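Local coordinates for protein CDP-4-keto-6-deoxy-D-glucose-3-dehydrase (Yersinia pseudotuberculosis, PDB 3BB8) that binds pyridoxal 5'-phosphate and probably removes the C-3 hydroxyl of CDP-4-keto-6-deoxy-D-glucose during synthesis of a lipopolysaccharide sugar, at residues T122-T127 with P385-V390; A369-R374 with L422-S427. The protein carries 1 engineered substitution. One frame throughout, in Å; residues are numbered along the deposited sequence.

Both contacts use the connection that runs from helix 359-368 to strand 393-394. Its beginning, 369-374, packs on helix 419-432 in contact 2; its later part, 385-390, returns to helix 121-129 in contact 1, beside the large mixed sheet of the aspartate aminotransferase fold. The two do not touch: their centres lie 33 Å apart and their nearest atoms about 15 Å. Contact 1 borders the active site, because Thr122 and Thr123 line the pyridoxal-5'-phosphate pocket, which also holds the engineered Lys220. Contact 2 lies away from the cofactor and joins elements of the C-terminal part of the fold. Along the chain the segments alternate, and the one connection supplies a segment to each contact.

Contact 1: T122-T127 with P385-V390; sequences TTVNPT and PYFHDV. With PLP (pyridoxal-5'-phosphate), chain C.
The hydroxyl of Tyr386 gives its proton to Asn125, with OH 2.7 Å from OD1. It meets the amide oxygen in the carbonyl plane on a lone pair, at a C=O...donor angle of 133°. The amide and the phenol ring stand nearly perpendicular, their planes 85° apart, and the oxygen lies at the ring's edge. With CG of Tyr386 placed between its own backbone N and carbonyl carbon (chi1 83°), the ring extends toward helix 121-129 from the short 3-10 turn that carries it. Tyrosine suits this place because its length carries a hydroxyl across the gap to Asn125.

Beside this bond runs a thinner apolar contact. CG1 of Val124 meets the rim of the Phe387 ring near its plane, 4.3 Å from CZ, and Leu381 packs against Val124 and both aromatic residues. Phe387 also covers part of its neighbour: its CD1 sits 3.5 Å above one face of the Tyr386 ring, toward the rim.

Just before Asn125 in the same helix, Thr122 and Thr123 border the cofactor. OG1 of Thr123 lies 3.5 Å from N1 of PLP and is hydrogen-bonded to Asp191, while OG1 of Thr122 is 3.6 Å from C6 of PLP and bonds to Ser87. Asp191 and Ser87 are themselves hydrogen-bonded to PLP, so the small threonines, close to the pyridine ring, probably also position these ligands of the cofactor.

Asn125 is engaged at both ends of its amide, since ND2 donates to the backbone carbonyl of Gly286 of the second subunit. An acceptor and a donor used in different directions fix which way the amide is turned, and so tie the cofactor-bordering helix at once to the 385-390 loop and to the dimer partner.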
loop_
_atom_site.group_PDB
_atom_site.type_symbol
_atom_site.label_atom_id
_atom_site.label_comp_id
_atom_site.label_asym_id
_atom_site.label_seq_id
_atom_site.Cartn_x
_atom_site.Cartn_y
_atom_site.Cartn_z
ATOM N N THR A 122 8.822 10.662 2.189
ATOM C CA THR A 122 7.886 10.293 1.129
ATOM C C THR A 122 7.203 11.458 0.389
ATOM O O THR A 122 6.419 11.248 -0.543
ATOM C CB THR A 122 6.848 9.290 1.650
ATOM O OG1 THR A 122 6.088 9.867 2.717
ATOM C CG2 THR A 122 7.561 8.043 2.164
ATOM N N THR A 123 7.508 12.685 0.794
ATOM C CA THR A 123 6.963 13.860 0.100
ATOM C C THR A 123 7.804 14.009 -1.166
ATOM O O THR A 123 7.314 14.407 -2.222
ATOM C CB THR A 123 7.136 15.149 0.936
ATOM O OG1 THR A 123 6.267 15.096 2.065
ATOM C CG2 THR A 123 6.825 16.405 0.104
ATOM N N VAL A 124 9.077 13.644 -1.039
ATOM C CA VAL A 124 10.050 13.766 -2.121
ATOM C C VAL A 124 10.376 12.473 -2.873
ATOM O O VAL A 124 10.651 12.514 -4.078
ATOM C CB VAL A 124 11.375 14.377 -1.568
ATOM C CG1 VAL A 124 12.440 14.456 -2.653
ATOM C CG2 VAL A 124 11.099 15.778 -1.008
ATOM N N ASN A 125 10.341 11.334 -2.183
ATOM C CA ASN A 125 10.682 10.072 -2.827
ATOM C C ASN A 125 9.954 9.758 -4.137
ATOM O O ASN A 125 10.578 9.305 -5.095
ATOM C CB ASN A 125 10.516 8.912 -1.832
ATOM C CG ASN A 125 11.482 9.015 -0.653
ATOM O OD1 ASN A 125 12.360 9.898 -0.622
ATOM N ND2 ASN A 125 11.341 8.110 0.310
ATOM N N PRO A 126 8.631 9.998 -4.204
ATOM C CA PRO A 126 7.912 9.701 -5.450
ATOM C C PRO A 126 8.595 10.331 -6.664
ATOM O O PRO A 126 8.677 9.717 -7.721
ATOM C CB PRO A 126 6.515 10.271 -5.190
ATOM C CG PRO A 126 6.351 10.077 -3.694
ATOM C CD PRO A 126 7.715 10.534 -3.182
ATOM N N THR A 127 9.088 11.556 -6.502
ATOM C CA THR A 127 9.782 12.259 -7.578
ATOM C C THR A 127 10.971 11.438 -8.046
ATOM O O THR A 127 11.146 11.207 -9.238
ATOM C CB THR A 127 10.295 13.639 -7.107
ATOM O OG1 THR A 127 9.191 14.545 -6.995
ATOM C CG2 THR A 127 11.315 14.199 -8.081
ATOM N N PRO A 385 21.407 9.565 5.026
ATOM C CA PRO A 385 22.200 8.534 4.364
ATOM C C PRO A 385 21.676 8.018 3.032
ATOM O O PRO A 385 22.478 7.758 2.140
ATOM C CB PRO A 385 22.315 7.427 5.421
ATOM C CG PRO A 385 21.301 7.752 6.435
ATOM C CD PRO A 385 21.230 9.253 6.448
ATOM N N TYR A 386 20.355 7.880 2.863
ATOM C CA TYR A 386 19.863 7.356 1.578
ATOM C C TYR A 386 19.985 8.358 0.458
ATOM O O TYR A 386 19.779 8.015 -0.698
ATOM C CB TYR A 386 18.404 6.850 1.661
ATOM C CG TYR A 386 17.308 7.904 1.530
ATOM C CD1 TYR A 386 16.893 8.660 2.639
ATOM C CD2 TYR A 386 16.650 8.104 0.315
ATOM C CE1 TYR A 386 15.840 9.585 2.541
ATOM C CE2 TYR A 386 15.592 9.027 0.200
ATOM C CZ TYR A 386 15.190 9.760 1.319
ATOM O OH TYR A 386 14.128 10.639 1.224
ATOM N N PHE A 387 20.325 9.601 0.785
ATOM C CA PHE A 387 20.480 10.613 -0.263
ATOM C C PHE A 387 21.919 10.687 -0.783
ATOM O O PHE A 387 22.237 11.530 -1.619
ATOM C CB PHE A 387 20.070 11.995 0.249
ATOM C CG PHE A 387 18.809 12.518 -0.370
ATOM C CD1 PHE A 387 17.561 12.073 0.073
ATOM C CD2 PHE A 387 18.865 13.452 -1.403
ATOM C CE1 PHE A 387 16.377 12.560 -0.509
ATOM C CE2 PHE A 387 17.699 13.946 -1.994
ATOM C CZ PHE A 387 16.446 13.499 -1.543
ATOM N N HIS A 388 22.775 9.796 -0.293
ATOM C CA HIS A 388 24.181 9.784 -0.683
ATOM C C HIS A 388 24.446 9.833 -2.179
ATOM O O HIS A 388 25.321 10.573 -2.621
ATOM C CB HIS A 388 24.879 8.560 -0.085
ATOM C CG HIS A 388 26.363 8.545 -0.295
ATOM N ND1 HIS A 388 26.942 8.304 -1.523
ATOM C CD2 HIS A 388 27.388 8.742 0.569
ATOM C CE1 HIS A 388 28.258 8.350 -1.407
ATOM N NE2 HIS A 388 28.554 8.614 -0.147
ATOM N N ASP A 389 23.695 9.062 -2.961
ATOM C CA ASP A 389 23.901 9.028 -4.406
ATOM C C ASP A 389 22.747 9.530 -5.265
ATOM O O ASP A 389 22.824 9.487 -6.487
ATOM C CB ASP A 389 24.263 7.606 -4.836
ATOM C CG ASP A 389 25.661 7.211 -4.405
ATOM O OD1 ASP A 389 25.828 6.087 -3.881
ATOM O OD2 ASP A 389 26.592 8.027 -4.597
ATOM N N VAL A 390 21.681 10.004 -4.634
ATOM C CA VAL A 390 20.532 10.516 -5.371
ATOM C C VAL A 390 20.899 11.743 -6.211
ATOM O O VAL A 390 21.709 12.567 -5.804
ATOM C CB VAL A 390 19.387 10.904 -4.405
ATOM C CG1 VAL A 390 18.271 11.610 -5.162
ATOM C CG2 VAL A 390 18.858 9.662 -3.711
HETATM N N1 PLP C . 4.185 13.564 4.393
HETATM C C2 PLP C . 4.182 14.126 5.659
HETATM C C2A PLP C . 4.574 15.592 5.782
HETATM C C3 PLP C . 3.816 13.333 6.788
HETATM O O3 PLP C . 3.804 13.839 8.040
HETATM C C4 PLP C . 3.441 11.934 6.605
HETATM C C4A PLP C . 3.018 11.116 7.875
HETATM C C5 PLP C . 3.476 11.409 5.271
HETATM C C6 PLP C . 3.858 12.276 4.176
HETATM C C5A PLP C . 3.138 10.013 4.844
HETATM O O4P PLP C . 2.141 9.436 5.562
HETATM P P PLP C . 2.130 7.916 6.086
HETATM O O1P PLP C . 0.679 7.596 6.376
HETATM O O2P PLP C . 3.028 7.933 7.457
HETATM O O3P PLP C . 2.752 6.991 5.034
#

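Contact 2: A369-R374 with L422-S427; sequences AKVGTR and LDYVVS
Tyr424 swings its ring away from its own backbone N (chi1 171°), out from helix 419-432 toward the 369-374 loop. At Val371 it is CG1 that lies opposite the backbone N (chi1 174°), which leaves CG2 beside that N and within reach of both Tyr424 and Val425. The hydroxyl of Tyr424 then donates to the backbone carbonyl of Ala369, OH to O 2.7 Å. The bond uses a lone pair in the carbonyl plane, with a C=O...donor angle of 130°, and the acceptor lies in the plane of the ring at its edge. Alanine is apt here: its small CB passes 3.7 Å from OH of Tyr424, letting the phenol come close to the main chain.

The valines supply the apolar half. CG2 of Val371 is 3.8 Å from CG2 of Val425 and sits 4.0 Å from CE2 of Tyr424, approaching that ring at a slant. Valine suits both places, since its short branched side chain presents methyl groups close to the backbone, where loop and helix meet. On the helix itself, OG of Ser427 bonds back to the carbonyl O of Tyr424 at 2.8 Å.

Lys370, at positive phi, closes helix 359-368 in a Schellman motif, turning the chain so that Ala369 and Val371 both face helix 419-432. Backbone hydrogen bonds of Lys370 and Gly372 with Val34 add an N-terminal segment. Around the contact, Val371 also packs on Leu366 of helix 359-368, Val425 on Ile411 of strand 408-411, and Val426 on Leu320 of the long helix 293-323, which flanks helix 419-432.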
loop_
_atom_site.group_PDB
_atom_site.type_symbol
_atom_site.label_atom_id
_atom_site.label_comp_id
_atom_site.label_asym_id
_atom_site.label_seq_id
_atom_site.Cartn_x
_atom_site.Cartn_y
_atom_site.Cartn_z
ATOM N N ALA A 369 11.152 13.776 32.012
ATOM C CA ALA A 369 9.955 14.400 32.567
ATOM C C ALA A 369 8.658 13.862 31.961
ATOM O O ALA A 369 7.572 14.324 32.314
ATOM C CB ALA A 369 10.000 15.909 32.316
ATOM N N LYS A 370 8.777 12.904 31.044
ATOM C CA LYS A 370 7.623 12.293 30.373
ATOM C C LYS A 370 7.008 13.169 29.285
ATOM O O LYS A 370 5.865 12.966 28.890
ATOM C CB LYS A 370 6.542 11.944 31.402
ATOM C CG LYS A 370 6.981 11.028 32.526
ATOM C CD LYS A 370 7.037 9.586 32.087
ATOM C CE LYS A 370 7.177 8.669 33.294
ATOM N NZ LYS A 370 7.212 7.224 32.920
ATOM N N VAL A 371 7.760 14.159 28.820
ATOM C CA VAL A 371 7.284 15.048 27.770
ATOM C C VAL A 371 7.904 14.596 26.460
ATOM O O VAL A 371 9.104 14.795 26.231
ATOM C CB VAL A 371 7.707 16.500 28.031
ATOM C CG1 VAL A 371 7.323 17.380 26.837
ATOM C CG2 VAL A 371 7.051 17.003 29.299
ATOM N N GLY A 372 7.090 13.985 25.605
ATOM C CA GLY A 372 7.592 13.498 24.336
ATOM C C GLY A 372 7.975 14.596 23.365
ATOM O O GLY A 372 7.341 15.651 23.319
ATOM N N THR A 373 9.033 14.351 22.601
ATOM C CA THR A 373 9.487 15.303 21.598
ATOM C C THR A 373 9.796 14.539 20.309
ATOM O O THR A 373 9.957 13.314 20.320
ATOM C CB THR A 373 10.775 16.058 22.033
ATOM O OG1 THR A 373 11.826 15.114 22.273
ATOM C CG2 THR A 373 10.527 16.876 23.298
ATOM N N ARG A 374 9.868 15.273 19.206
ATOM C CA ARG A 374 10.169 14.687 17.911
ATOM C C ARG A 374 10.977 15.696 17.127
ATOM O O ARG A 374 10.697 16.892 17.181
ATOM C CB ARG A 374 8.876 14.385 17.127
ATOM C CG ARG A 374 8.014 13.289 17.709
ATOM C CD ARG A 374 8.665 11.953 17.498
ATOM N NE ARG A 374 7.862 10.861 18.040
ATOM C CZ ARG A 374 7.824 10.519 19.321
ATOM N NH1 ARG A 374 8.550 11.182 20.218
ATOM N NH2 ARG A 374 7.063 9.502 19.706
ATOM N N LEU A 422 -0.609 20.280 29.270
ATOM C CA LEU A 422 0.171 21.404 28.786
ATOM C C LEU A 422 0.818 22.229 29.890
ATOM O O LEU A 422 1.994 22.594 29.786
ATOM C CB LEU A 422 -0.699 22.299 27.906
ATOM C CG LEU A 422 -1.303 21.619 26.671
ATOM C CD1 LEU A 422 -2.055 22.650 25.840
ATOM C CD2 LEU A 422 -0.202 20.974 25.839
ATOM N N ASP A 423 0.056 22.536 30.936
ATOM C CA ASP A 423 0.591 23.313 32.047
ATOM C C ASP A 423 1.805 22.587 32.613
ATOM O O ASP A 423 2.809 23.215 32.954
ATOM C CB ASP A 423 -0.477 23.496 33.135
ATOM C CG ASP A 423 -1.476 24.587 32.793
ATOM O OD1 ASP A 423 -2.610 24.542 33.312
ATOM O OD2 ASP A 423 -1.122 25.503 32.013
ATOM N N TYR A 424 1.712 21.262 32.696
ATOM C CA TYR A 424 2.811 20.466 33.216
ATOM C C TYR A 424 4.038 20.615 32.323
ATOM O O TYR A 424 5.159 20.746 32.816
ATOM C CB TYR A 424 2.425 18.991 33.296
ATOM C CG TYR A 424 3.600 18.097 33.620
ATOM C CD1 TYR A 424 4.146 18.065 34.903
ATOM C CD2 TYR A 424 4.205 17.326 32.629
ATOM C CE1 TYR A 424 5.267 17.286 35.191
ATOM C CE2 TYR A 424 5.325 16.546 32.906
ATOM C CZ TYR A 424 5.849 16.532 34.186
ATOM O OH TYR A 424 6.949 15.763 34.465
ATOM N N VAL A 425 3.821 20.579 31.011
ATOM C CA VAL A 425 4.912 20.721 30.062
ATOM C C VAL A 425 5.580 22.075 30.258
ATOM O O VAL A 425 6.806 22.166 30.336
ATOM C CB VAL A 425 4.404 20.599 28.600
ATOM C CG1 VAL A 425 5.452 21.109 27.622
ATOM C CG2 VAL A 425 4.071 19.150 28.299
ATOM N N VAL A 426 4.766 23.121 30.333
ATOM C CA VAL A 426 5.270 24.475 30.520
ATOM C C VAL A 426 6.132 24.610 31.779
ATOM O O VAL A 426 7.150 25.298 31.764
ATOM C CB VAL A 426 4.104 25.501 30.592
ATOM C CG1 VAL A 426 4.600 26.833 31.129
ATOM C CG2 VAL A 426 3.519 25.712 29.210
ATOM N N SER A 427 5.734 23.955 32.864
ATOM C CA SER A 427 6.498 24.046 34.100
ATOM C C SER A 427 7.861 23.389 33.911
ATOM O O SER A 427 8.853 23.798 34.526
ATOM C CB SER A 427 5.741 23.383 35.261
ATOM O OG SER A 427 5.825 21.968 35.214
#